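Side-chain contacts in cyclopropane mycolic acid synthase MmaA2 (Mycobacterium tuberculosis, PDB 1TPY), which transfers a methylene group from S-adenosyl-L-methionine to a mycolic acid double bond, forming the distal cis cyclopropane ring of alpha mycolates: residues T197-G202 against M263-G268; T185-R190 against C269-R274; H37-D42 against Q49-D54; E209-Q214 against N281-A286. One frame throughout, in Å; residues are numbered along the deposited sequence.

Overall arrangement
Contacts 1 and 2 join the same two helices, 186-199 and 256-275, at points whose centres lie about 11 Å apart, and both touch the cetyl-trimethyl-ammonium. Contact 1 is buried and aromatic; contact 2 runs from a leucine pair inside to a lysine over a tryptophan near the surface. Contact 3, partly buried, sets a loop on helix 45-57 near the S-adenosylmethionine site, where a carbonyl and a carboxylate oxygen rest on an alanine methyl. Contact 4 is a buried, apolar helix-on-sheet pairing, about 24 to 25 Å between centres from contacts 1 and 2; it touches contact 3 by packing of strand 278-286 against helix 45-57.

Contact 1. Residues T197-G202 against M263-G268; sequences TEIFPG and MKYLTG. With 16A (cetyl-trimethyl-ammonium), chain D.
Ile199 lies against one face of the Tyr265 ring and forms, with Phe200, the tightly packed part of the contact. Its CG2 stands 3.7 Å from the ring centroid, only 11° off the normal, a CH-pi contact over the middle of the face. The other branch runs beside the stem of the tyrosine, with Ile199 CD1 3.7 Å from Tyr265 CB. The two branches divide the work because CG2 is anti to the backbone N while CG1 lies beside it (chi1 -48°). Phe200 adds an offset edge-to-face pair: its edge is turned toward the tyrosine face, the planes at 83° and the centroids 5.5 Å apart. Phe200 CZ also comes within 3.5 Å of Tyr265 OH, a hydroxyl that is hydrogen-bonded to Tyr33 of the S-adenosylmethionine site. On Phe200, CG2 of Ile199 sits above one face near the rim, and C14 of the bound cetyl-trimethyl-ammonium lies over the centre of the opposite face. C2 of the same ligand lies at the edge of the Tyr265 ring, in its plane.

The exposed side is far looser. Glu198 and Lys264 approach no nearer than 5.1 Å between Glu198 OE1 and Lys264 NZ, and a water fills the gap, donating to Glu198 OE1 over 2.9 Å and accepting a longer bond from Lys264 NZ. Opposite charges are thus joined through solvent rather than by direct pairing. The dense aromatic part, by contrast, forms part of the wall of the pocket occupied by the lipid-like detergent, consistent with the acyl-chain site of a mycolic acid cyclopropane synthase.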
# COMPACT_ATOMS: atom_id res chain seq x y z
N THR A 197 -5.39 -10.74 -13.71
CA THR A 197 -6.71 -11.00 -14.26
C THR A 197 -7.84 -11.06 -13.23
O THR A 197 -8.93 -10.55 -13.48
CB THR A 197 -6.70 -12.31 -15.08
OG1 THR A 197 -5.80 -12.18 -16.19
CG2 THR A 197 -8.09 -12.64 -15.60
N GLU A 198 -7.59 -11.68 -12.08
CA GLU A 198 -8.64 -11.83 -11.08
C GLU A 198 -8.44 -11.09 -9.76
O GLU A 198 -9.36 -11.03 -8.95
CB GLU A 198 -8.84 -13.32 -10.77
CG GLU A 198 -8.89 -14.23 -11.99
CD GLU A 198 -9.22 -15.67 -11.62
OE1 GLU A 198 -8.78 -16.59 -12.35
OE2 GLU A 198 -9.92 -15.89 -10.62
N ILE A 199 -7.25 -10.53 -9.53
CA ILE A 199 -6.98 -9.86 -8.26
C ILE A 199 -6.68 -8.38 -8.35
O ILE A 199 -7.39 -7.56 -7.76
CB ILE A 199 -5.80 -10.56 -7.53
CG1 ILE A 199 -6.02 -12.07 -7.51
CG2 ILE A 199 -5.68 -10.02 -6.11
CD1 ILE A 199 -7.31 -12.52 -6.82
N PHE A 200 -5.63 -8.03 -9.08
CA PHE A 200 -5.23 -6.65 -9.23
C PHE A 200 -5.10 -6.19 -10.68
O PHE A 200 -3.99 -5.98 -11.17
CB PHE A 200 -3.89 -6.41 -8.53
CG PHE A 200 -3.94 -6.60 -7.04
CD1 PHE A 200 -3.11 -7.52 -6.42
CD2 PHE A 200 -4.82 -5.85 -6.27
CE1 PHE A 200 -3.15 -7.70 -5.04
CE2 PHE A 200 -4.87 -6.02 -4.89
CZ PHE A 200 -4.03 -6.95 -4.27
N PRO A 201 -6.22 -6.05 -11.39
CA PRO A 201 -6.10 -5.61 -12.78
C PRO A 201 -5.34 -4.27 -12.77
O PRO A 201 -5.53 -3.46 -11.87
CB PRO A 201 -7.55 -5.44 -13.21
CG PRO A 201 -8.26 -6.49 -12.41
CD PRO A 201 -7.61 -6.37 -11.04
N GLY A 202 -4.49 -4.06 -13.77
CA GLY A 202 -3.74 -2.82 -13.84
C GLY A 202 -2.54 -2.81 -12.90
O GLY A 202 -1.73 -1.89 -12.94
N MET A 263 -7.80 -17.13 -1.38
CA MET A 263 -6.87 -18.04 -0.73
C MET A 263 -5.75 -18.35 -1.71
O MET A 263 -4.58 -18.45 -1.34
CB MET A 263 -7.56 -19.35 -0.31
CG MET A 263 -8.52 -19.21 0.86
SD MET A 263 -7.74 -18.44 2.30
CE MET A 263 -6.54 -19.71 2.74
N LYS A 264 -6.11 -18.50 -2.98
CA LYS A 264 -5.13 -18.79 -4.03
C LYS A 264 -4.19 -17.59 -4.16
O LYS A 264 -2.97 -17.75 -4.30
CB LYS A 264 -5.84 -19.03 -5.36
CG LYS A 264 -4.91 -19.27 -6.55
CD LYS A 264 -5.70 -19.52 -7.83
CE LYS A 264 -4.80 -19.61 -9.05
NZ LYS A 264 -5.57 -19.93 -10.29
N TYR A 265 -4.75 -16.39 -4.10
CA TYR A 265 -3.95 -15.18 -4.21
C TYR A 265 -3.07 -14.97 -2.99
O TYR A 265 -1.87 -14.72 -3.12
CB TYR A 265 -4.87 -13.97 -4.46
CG TYR A 265 -4.61 -12.70 -3.66
CD1 TYR A 265 -3.34 -12.12 -3.61
CD2 TYR A 265 -5.65 -12.07 -2.98
CE1 TYR A 265 -3.12 -10.93 -2.92
CE2 TYR A 265 -5.44 -10.87 -2.28
CZ TYR A 265 -4.18 -10.31 -2.26
OH TYR A 265 -3.98 -9.15 -1.56
N LEU A 266 -3.64 -15.09 -1.79
CA LEU A 266 -2.85 -14.88 -0.58
C LEU A 266 -1.70 -15.87 -0.43
O LEU A 266 -0.57 -15.47 -0.18
CB LEU A 266 -3.76 -14.92 0.65
CG LEU A 266 -4.86 -13.86 0.74
CD1 LEU A 266 -5.69 -14.11 1.99
CD2 LEU A 266 -4.27 -12.45 0.76
N THR A 267 -1.99 -17.17 -0.56
CA THR A 267 -0.95 -18.18 -0.42
C THR A 267 0.06 -18.11 -1.56
O THR A 267 1.24 -18.34 -1.36
CB THR A 267 -1.55 -19.61 -0.36
OG1 THR A 267 -2.38 -19.83 -1.50
CG2 THR A 267 -2.38 -19.78 0.91
N GLY A 268 -0.42 -17.80 -2.77
CA GLY A 268 0.48 -17.70 -3.90
C GLY A 268 1.52 -16.61 -3.69
O GLY A 268 2.72 -16.84 -3.89
C1 16A D . -0.27 -8.82 -0.91
C2 16A D . -0.18 -8.52 -2.40
C3 16A D . 1.10 -9.13 -3.00
C4 16A D . 1.29 -8.92 -4.49
C5 16A D . 2.61 -9.59 -4.93
C6 16A D . 2.95 -9.47 -6.42
C7 16A D . 2.02 -10.13 -7.46
C8 16A D . 2.08 -9.63 -8.92
C9 16A D . 1.98 -8.10 -9.15
C10 16A D . 0.64 -7.43 -8.74
C11 16A D . 0.69 -5.90 -8.53
C12 16A D . -0.48 -5.32 -7.72
C13 16A D . -0.09 -5.03 -6.26
C14 16A D . -1.28 -4.54 -5.45
C15 16A D . -0.86 -4.54 -3.97
C16 16A D . -2.09 -4.20 -3.12
N1 16A D . -2.17 -4.13 -1.59
C17 16A D . -3.27 -3.90 -0.85
C18 16A D . -1.59 -5.38 -0.97
C19 16A D . -1.26 -3.02 -1.12
O HOH W 1 -8.66 -18.94 -10.59

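Contact 2. Residues T185-R190 against C269-R274; sequences TLWLAR and CAKLFR. With 16A (cetyl-trimethyl-ammonium), chain D.
The apolar part of this contact centres on Leu272, whose CD2 lies 3.6 Å from Leu188 CD1 and 3.9 Å from Trp187 CH2. Both leucine side chains leave the backbone at a slant to the opposing helix, yet their methyl ends converge. Leu188 achieves this with CG anti to its backbone N (chi1 174°), Leu272 with CG beside its own. Such reach is needed, since the axes of 186-190 and 269-274 approach no closer than 11.9 Å and their N-to-C directions differ by 124°.

The cation-pi and CH-pi part pairs Lys271 with Trp187: the extended lysine chain slides over one face of the six-membered ring, the two side chains running in opposite directions. Lys271 CD touches Trp187 CH2 at 3.5 Å; farther along, CE makes a CH-pi contact. NZ ends 4.2 Å from the ring centroid and 15° off its normal, the geometry of a cation-pi interaction.

Polar bonding serves the helix start: Thr185 OG1, at the N-cap, accepts from Leu188 N at 3.1 Å. Ligand contact comes from Cys269, the probable active-site residue by similarity, whose SG lies 3.6 Å from C3 of the cetyl-trimethyl-ammonium. Phe273 CE1 also approaches that alkyl chain.

The chemistry changes from methyl packing beside the lipid pocket to a lysine on an aromatic face at the surface, where the ammonium can probably keep water while its methylenes cover the six-membered ring of Trp187.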
# COMPACT_ATOMS: atom_id res chain seq x y z
N THR A 185 9.42 -20.11 -13.92
CA THR A 185 8.57 -21.28 -14.09
C THR A 185 7.21 -20.97 -14.70
O THR A 185 6.75 -19.83 -14.67
CB THR A 185 8.32 -21.96 -12.74
OG1 THR A 185 7.52 -21.09 -11.91
CG2 THR A 185 9.65 -22.24 -12.03
N LEU A 186 6.58 -21.99 -15.26
CA LEU A 186 5.27 -21.83 -15.85
C LEU A 186 4.29 -21.39 -14.77
O LEU A 186 3.41 -20.56 -15.01
CB LEU A 186 4.80 -23.13 -16.50
CG LEU A 186 4.96 -23.15 -18.03
CD1 LEU A 186 6.40 -22.83 -18.41
CD2 LEU A 186 4.54 -24.51 -18.57
N TRP A 187 4.46 -21.93 -13.57
CA TRP A 187 3.58 -21.58 -12.47
C TRP A 187 3.68 -20.08 -12.18
O TRP A 187 2.67 -19.43 -11.94
CB TRP A 187 3.94 -22.35 -11.19
CG TRP A 187 3.21 -21.82 -10.00
CD1 TRP A 187 1.91 -22.07 -9.65
CD2 TRP A 187 3.69 -20.83 -9.08
NE1 TRP A 187 1.55 -21.30 -8.56
CE2 TRP A 187 2.62 -20.53 -8.20
CE3 TRP A 187 4.91 -20.17 -8.92
CZ2 TRP A 187 2.75 -19.59 -7.17
CZ3 TRP A 187 5.04 -19.23 -7.89
CH2 TRP A 187 3.96 -18.96 -7.03
N LEU A 188 4.90 -19.55 -12.19
CA LEU A 188 5.12 -18.13 -11.93
C LEU A 188 4.36 -17.25 -12.91
O LEU A 188 3.59 -16.38 -12.52
CB LEU A 188 6.61 -17.77 -12.00
CG LEU A 188 6.92 -16.27 -11.87
CD1 LEU A 188 6.50 -15.78 -10.49
CD2 LEU A 188 8.40 -16.01 -12.09
N ALA A 189 4.60 -17.48 -14.20
CA ALA A 189 3.93 -16.71 -15.23
C ALA A 189 2.43 -16.86 -15.08
O ALA A 189 1.68 -15.89 -15.14
CB ALA A 189 4.37 -17.19 -16.61
N ARG A 190 1.99 -18.09 -14.86
CA ARG A 190 0.58 -18.40 -14.69
C ARG A 190 -0.01 -17.66 -13.49
O ARG A 190 -1.10 -17.08 -13.57
CB ARG A 190 0.40 -19.90 -14.52
CG ARG A 190 -1.01 -20.41 -14.73
CD ARG A 190 -1.00 -21.92 -14.59
NE ARG A 190 0.05 -22.52 -15.40
CZ ARG A 190 0.45 -23.78 -15.30
NH1 ARG A 190 -0.11 -24.59 -14.41
NH2 ARG A 190 1.42 -24.24 -16.08
N CYS A 269 1.07 -15.43 -3.28
CA CYS A 269 1.97 -14.31 -3.06
C CYS A 269 2.95 -14.60 -1.93
O CYS A 269 4.11 -14.18 -1.98
CB CYS A 269 1.18 -13.04 -2.75
SG CYS A 269 0.22 -12.44 -4.15
N ALA A 270 2.49 -15.32 -0.91
CA ALA A 270 3.35 -15.68 0.21
C ALA A 270 4.55 -16.47 -0.32
O ALA A 270 5.67 -16.34 0.18
CB ALA A 270 2.58 -16.52 1.23
N LYS A 271 4.32 -17.28 -1.35
CA LYS A 271 5.41 -18.07 -1.94
C LYS A 271 6.36 -17.13 -2.69
O LYS A 271 7.58 -17.27 -2.61
CB LYS A 271 4.86 -19.14 -2.89
CG LYS A 271 5.95 -19.93 -3.61
CD LYS A 271 5.38 -21.00 -4.53
CE LYS A 271 6.48 -21.65 -5.35
NZ LYS A 271 6.02 -22.87 -6.07
N LEU A 272 5.79 -16.17 -3.42
CA LEU A 272 6.62 -15.22 -4.16
C LEU A 272 7.65 -14.55 -3.25
O LEU A 272 8.84 -14.51 -3.59
CB LEU A 272 5.74 -14.16 -4.83
CG LEU A 272 4.83 -14.70 -5.94
CD1 LEU A 272 4.12 -13.54 -6.61
CD2 LEU A 272 5.65 -15.50 -6.97
N PHE A 273 7.22 -14.04 -2.11
CA PHE A 273 8.15 -13.37 -1.19
C PHE A 273 9.06 -14.38 -0.49
O PHE A 273 10.24 -14.10 -0.26
CB PHE A 273 7.40 -12.56 -0.13
CG PHE A 273 6.69 -11.36 -0.67
CD1 PHE A 273 5.36 -11.44 -1.08
CD2 PHE A 273 7.36 -10.15 -0.82
CE1 PHE A 273 4.72 -10.33 -1.63
CE2 PHE A 273 6.73 -9.04 -1.37
CZ PHE A 273 5.40 -9.14 -1.77
N ARG A 274 8.51 -15.54 -0.16
CA ARG A 274 9.28 -16.57 0.52
C ARG A 274 10.44 -17.02 -0.37
O ARG A 274 11.58 -17.13 0.09
CB ARG A 274 8.38 -17.76 0.85
CG ARG A 274 9.03 -18.78 1.77
CD ARG A 274 8.10 -19.96 2.02
NE ARG A 274 6.85 -19.54 2.63
CZ ARG A 274 5.65 -19.76 2.09
NH1 ARG A 274 4.56 -19.34 2.73
NH2 ARG A 274 5.54 -20.40 0.93
C1 16A D . -0.27 -8.82 -0.91
C2 16A D . -0.18 -8.52 -2.40
C3 16A D . 1.10 -9.13 -3.00
C4 16A D . 1.29 -8.92 -4.49
C5 16A D . 2.61 -9.59 -4.93
C6 16A D . 2.95 -9.47 -6.42
C7 16A D . 2.02 -10.13 -7.46
C8 16A D . 2.08 -9.63 -8.92
C9 16A D . 1.98 -8.10 -9.15
C10 16A D . 0.64 -7.43 -8.74
C11 16A D . 0.69 -5.90 -8.53
C12 16A D . -0.48 -5.32 -7.72
C13 16A D . -0.09 -5.03 -6.26
C14 16A D . -1.28 -4.54 -5.45
C15 16A D . -0.86 -4.54 -3.97
C16 16A D . -2.09 -4.20 -3.12
N1 16A D . -2.17 -4.13 -1.59
C17 16A D . -3.27 -3.90 -0.85
C18 16A D . -1.59 -5.38 -0.97
C19 16A D . -1.26 -3.02 -1.12

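Contact 3. Residues H37-D42 against Q49-D54; sequences HFERED and QIAKID
The loop 37-42 passes close to helix 49-54, with the CA atoms of His37 and Lys52 only 4.8 Å apart. The loop has no regular secondary structure, whereas the helix shows its usual i-to-i+4 bonds, such as Ile53 N to Gln49 O. A backbone atom makes the closest approach between the segments: His37 O lies 3.4 Å from Ala51 CB, the small methyl allowing the loop to settle on the helix.

Beside it, His37 CB packs on the base of Lys52, 3.9 Å from its CB. Glu39 extends its chain past Ala51, bringing OE1 within 3.9 Å of the alanine CB. The same OE1 lies at the edge of the His37 ring, in its plane. A water donates to Ala51 O over 2.7 Å; its link to Glu39 OE1 is too short to be trusted and remains doubtful.

Lys52 does not follow the loop. Its chain bends at chi2, chi3 and chi4, three successive torsions beyond CB, folding back along its helix until NZ donates to Gln49 OE1 at 2.8 Å. This donor stands 18° from the amide's carbonyl plane. Lys52 NZ also bonds Ser34 OG and Cys35 O, while Gln49 NE2 bonds Ser34 O.

Together the lysine and glutamine hold the chain around Ser34 from the helix side, consistent with a second shell to the S-adenosylmethionine site, to which Ser34 belongs.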
# COMPACT_ATOMS: atom_id res chain seq x y z
N HIS A 37 5.33 -5.16 9.83
CA HIS A 37 6.73 -5.15 10.24
C HIS A 37 6.87 -5.75 11.63
O HIS A 37 6.72 -5.05 12.64
CB HIS A 37 7.28 -3.73 10.24
CG HIS A 37 8.75 -3.65 10.50
ND1 HIS A 37 9.68 -4.32 9.74
CD2 HIS A 37 9.45 -2.96 11.43
CE1 HIS A 37 10.89 -4.05 10.18
NE2 HIS A 37 10.78 -3.23 11.21
N PHE A 38 7.17 -7.05 11.69
CA PHE A 38 7.31 -7.76 12.95
C PHE A 38 8.63 -7.49 13.66
O PHE A 38 9.63 -8.18 13.43
CB PHE A 38 7.14 -9.27 12.71
CG PHE A 38 5.82 -9.63 12.08
CD1 PHE A 38 5.61 -9.42 10.71
CD2 PHE A 38 4.77 -10.11 12.85
CE1 PHE A 38 4.37 -9.67 10.13
CE2 PHE A 38 3.53 -10.37 12.28
CZ PHE A 38 3.32 -10.15 10.92
N GLU A 39 8.63 -6.48 14.52
CA GLU A 39 9.81 -6.08 15.27
C GLU A 39 10.11 -7.03 16.43
O GLU A 39 11.26 -7.18 16.82
CB GLU A 39 9.64 -4.65 15.77
CG GLU A 39 9.60 -3.67 14.63
CD GLU A 39 9.35 -2.25 15.07
OE1 GLU A 39 9.37 -1.36 14.19
OE2 GLU A 39 9.12 -2.02 16.28
N ARG A 40 9.07 -7.64 16.97
CA ARG A 40 9.23 -8.63 18.03
C ARG A 40 8.68 -9.93 17.46
O ARG A 40 7.55 -9.97 16.97
CB ARG A 40 8.44 -8.27 19.29
CG ARG A 40 8.85 -7.00 19.99
CD ARG A 40 8.33 -7.03 21.42
NE ARG A 40 7.10 -7.81 21.51
CZ ARG A 40 5.92 -7.40 21.05
NH1 ARG A 40 5.80 -6.22 20.47
NH2 ARG A 40 4.86 -8.20 21.16
N GLU A 41 9.47 -10.99 17.53
CA GLU A 41 9.08 -12.29 17.00
C GLU A 41 7.63 -12.69 17.28
O GLU A 41 6.93 -13.17 16.38
CB GLU A 41 10.03 -13.37 17.53
CG GLU A 41 9.79 -14.75 16.94
CD GLU A 41 10.08 -14.80 15.45
OE1 GLU A 41 9.52 -13.98 14.69
OE2 GLU A 41 10.87 -15.67 15.03
N ASP A 42 7.16 -12.49 18.51
CA ASP A 42 5.80 -12.87 18.89
C ASP A 42 4.76 -11.76 18.75
O ASP A 42 3.67 -11.83 19.33
CB ASP A 42 5.79 -13.38 20.33
CG ASP A 42 6.29 -12.35 21.32
OD1 ASP A 42 6.25 -12.62 22.54
OD2 ASP A 42 6.73 -11.27 20.87
N GLN A 49 1.41 -4.28 12.18
CA GLN A 49 0.90 -3.32 11.21
C GLN A 49 1.12 -1.91 11.76
O GLN A 49 1.53 -1.01 11.03
CB GLN A 49 -0.58 -3.56 10.93
CG GLN A 49 -0.83 -4.82 10.10
CD GLN A 49 -0.26 -4.73 8.69
OE1 GLN A 49 0.60 -3.90 8.40
NE2 GLN A 49 -0.73 -5.60 7.81
N ILE A 50 0.86 -1.73 13.05
CA ILE A 50 1.06 -0.44 13.70
C ILE A 50 2.55 -0.12 13.64
O ILE A 50 2.94 1.04 13.44
CB ILE A 50 0.62 -0.47 15.17
CG1 ILE A 50 -0.89 -0.69 15.26
CG2 ILE A 50 1.02 0.83 15.87
CD1 ILE A 50 -1.71 0.41 14.62
N ALA A 51 3.38 -1.14 13.81
CA ALA A 51 4.83 -0.95 13.75
C ALA A 51 5.23 -0.45 12.36
O ALA A 51 6.02 0.49 12.23
CB ALA A 51 5.55 -2.25 14.07
N LYS A 52 4.69 -1.08 11.32
CA LYS A 52 5.00 -0.66 9.95
C LYS A 52 4.56 0.79 9.74
O LYS A 52 5.26 1.57 9.10
CB LYS A 52 4.31 -1.59 8.94
CG LYS A 52 4.38 -1.12 7.49
CD LYS A 52 3.25 -0.15 7.15
CE LYS A 52 1.87 -0.80 7.35
NZ LYS A 52 1.68 -2.05 6.54
N ILE A 53 3.40 1.15 10.28
CA ILE A 53 2.87 2.50 10.16
C ILE A 53 3.86 3.49 10.76
O ILE A 53 4.32 4.41 10.08
CB ILE A 53 1.52 2.64 10.91
CG1 ILE A 53 0.49 1.67 10.33
CG2 ILE A 53 1.03 4.08 10.84
CD1 ILE A 53 0.25 1.83 8.86
N ASP A 54 4.19 3.29 12.03
CA ASP A 54 5.14 4.15 12.72
C ASP A 54 6.49 4.20 12.01
O ASP A 54 7.15 5.24 11.99
CB ASP A 54 5.34 3.67 14.17
CG ASP A 54 4.09 3.80 15.00
OD1 ASP A 54 3.13 4.46 14.55
OD2 ASP A 54 4.07 3.26 16.13
O HOH W 2 8.01 0.63 14.11

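Contact 4. Residues E209-Q214 against N281-A286; sequences EMVEEQ and NQFTLA
Val211 and Phe283 meet from opposite directions, joining a helix to the face of the mixed beta-sheet of this Rossmann-like methyltransferase fold. In the first shell, Val211 CG1 stands over the centre of the Phe283 ring, 3.6 Å from the centroid and 6° off the normal. This is a nearly perpendicular CH-pi approach, with the methyl almost equally near all six ring carbons. Val211 CG2 comes no closer than 4.1 Å, at Phe283 CZ and CE1, so one branch bears most of the contact. The division follows from the valine torsion: CG1 is anti to the backbone N (chi1 175°), pointing at the ring, while CG2 lies beside that nitrogen.

Next to the valine, the aliphatic part of Glu212 skirts the ring obliquely, CG being 4.5 Å from Phe283 CE2. Leu285, two residues along the strand and on the same side of it, also points toward the helix without reaching it, and touches Leu164, Phe151 and Phe220.

Farther out, strand 278-286 lies between strands 163-171 and 221-227, both antiparallel to it. Backbone bonds from Phe283 to Leu166 and from Thr284 to Thr223 and Arg224 fix the strand on its two sides. Leu166 also touches Val211, and Leu222 touches both Phe283 and Glu212. Within the helix, Glu213 N bonds Glu209 O at 2.8 Å, in the turn that carries Val211 and Glu212.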
# COMPACT_ATOMS: atom_id res chain seq x y z
N GLU A 209 15.18 -0.20 -9.50
CA GLU A 209 15.81 0.83 -10.31
C GLU A 209 14.80 1.81 -10.91
O GLU A 209 15.10 2.98 -11.09
CB GLU A 209 16.66 0.20 -11.43
CG GLU A 209 15.90 -0.80 -12.29
CD GLU A 209 16.80 -1.47 -13.31
OE1 GLU A 209 18.01 -1.60 -13.04
OE2 GLU A 209 16.29 -1.88 -14.37
N MET A 210 13.59 1.33 -11.20
CA MET A 210 12.56 2.20 -11.76
C MET A 210 12.20 3.31 -10.78
O MET A 210 12.08 4.47 -11.17
CB MET A 210 11.30 1.40 -12.10
CG MET A 210 11.37 0.64 -13.42
SD MET A 210 9.90 -0.40 -13.66
CE MET A 210 8.65 0.84 -13.48
N VAL A 211 12.02 2.95 -9.51
CA VAL A 211 11.69 3.93 -8.47
C VAL A 211 12.84 4.92 -8.30
O VAL A 211 12.62 6.13 -8.27
CB VAL A 211 11.43 3.24 -7.11
CG1 VAL A 211 11.22 4.28 -6.02
CG2 VAL A 211 10.21 2.33 -7.20
N GLU A 212 14.06 4.40 -8.18
CA GLU A 212 15.24 5.24 -8.00
C GLU A 212 15.43 6.21 -9.16
O GLU A 212 15.53 7.42 -8.96
CB GLU A 212 16.51 4.39 -7.88
CG GLU A 212 16.48 3.37 -6.76
CD GLU A 212 17.76 2.55 -6.70
OE1 GLU A 212 18.19 2.03 -7.75
OE2 GLU A 212 18.33 2.42 -5.60
N GLU A 213 15.48 5.67 -10.37
CA GLU A 213 15.69 6.47 -11.56
C GLU A 213 14.61 7.52 -11.80
O GLU A 213 14.92 8.69 -12.02
CB GLU A 213 15.80 5.56 -12.78
CG GLU A 213 17.00 4.63 -12.73
CD GLU A 213 17.09 3.73 -13.94
OE1 GLU A 213 16.23 3.85 -14.84
OE2 GLU A 213 18.02 2.91 -14.00
N GLN A 214 13.34 7.11 -11.75
CA GLN A 214 12.23 8.03 -11.97
C GLN A 214 12.16 9.12 -10.91
O GLN A 214 11.92 10.28 -11.22
CB GLN A 214 10.91 7.27 -12.00
CG GLN A 214 10.71 6.38 -13.22
CD GLN A 214 10.46 7.16 -14.50
OE1 GLN A 214 10.11 6.58 -15.53
NE2 GLN A 214 10.65 8.48 -14.46
N ASN A 281 9.69 -2.62 -0.47
CA ASN A 281 10.61 -1.62 0.05
C ASN A 281 10.01 -0.28 0.45
O ASN A 281 8.99 0.15 -0.08
CB ASN A 281 11.70 -1.33 -1.00
CG ASN A 281 12.64 -2.50 -1.20
OD1 ASN A 281 12.45 -3.32 -2.10
ND2 ASN A 281 13.66 -2.57 -0.37
N GLN A 282 10.67 0.36 1.41
CA GLN A 282 10.27 1.69 1.85
C GLN A 282 11.35 2.65 1.36
O GLN A 282 12.52 2.56 1.75
CB GLN A 282 10.15 1.76 3.38
CG GLN A 282 8.89 1.09 3.92
CD GLN A 282 8.53 1.51 5.33
OE1 GLN A 282 7.44 1.22 5.81
NE2 GLN A 282 9.44 2.20 5.99
N PHE A 283 10.96 3.55 0.47
CA PHE A 283 11.89 4.53 -0.08
C PHE A 283 11.68 5.90 0.55
O PHE A 283 10.62 6.50 0.42
CB PHE A 283 11.69 4.68 -1.59
CG PHE A 283 11.95 3.43 -2.37
CD1 PHE A 283 10.95 2.47 -2.51
CD2 PHE A 283 13.16 3.23 -3.02
CE1 PHE A 283 11.16 1.33 -3.29
CE2 PHE A 283 13.38 2.10 -3.80
CZ PHE A 283 12.38 1.15 -3.94
N THR A 284 12.71 6.38 1.24
CA THR A 284 12.63 7.69 1.87
C THR A 284 13.18 8.67 0.84
O THR A 284 14.39 8.72 0.62
CB THR A 284 13.46 7.74 3.16
OG1 THR A 284 12.96 6.77 4.09
CG2 THR A 284 13.36 9.12 3.80
N LEU A 285 12.28 9.42 0.21
CA LEU A 285 12.63 10.38 -0.83
C LEU A 285 12.52 11.83 -0.35
O LEU A 285 11.43 12.29 0.01
CB LEU A 285 11.73 10.16 -2.04
CG LEU A 285 11.82 8.75 -2.62
CD1 LEU A 285 10.65 8.48 -3.54
CD2 LEU A 285 13.14 8.59 -3.35
N ALA A 286 13.64 12.54 -0.38
CA ALA A 286 13.69 13.92 0.06
C ALA A 286 13.92 14.89 -1.10
O ALA A 286 14.71 14.61 -2.00
CB ALA A 286 14.79 14.09 1.11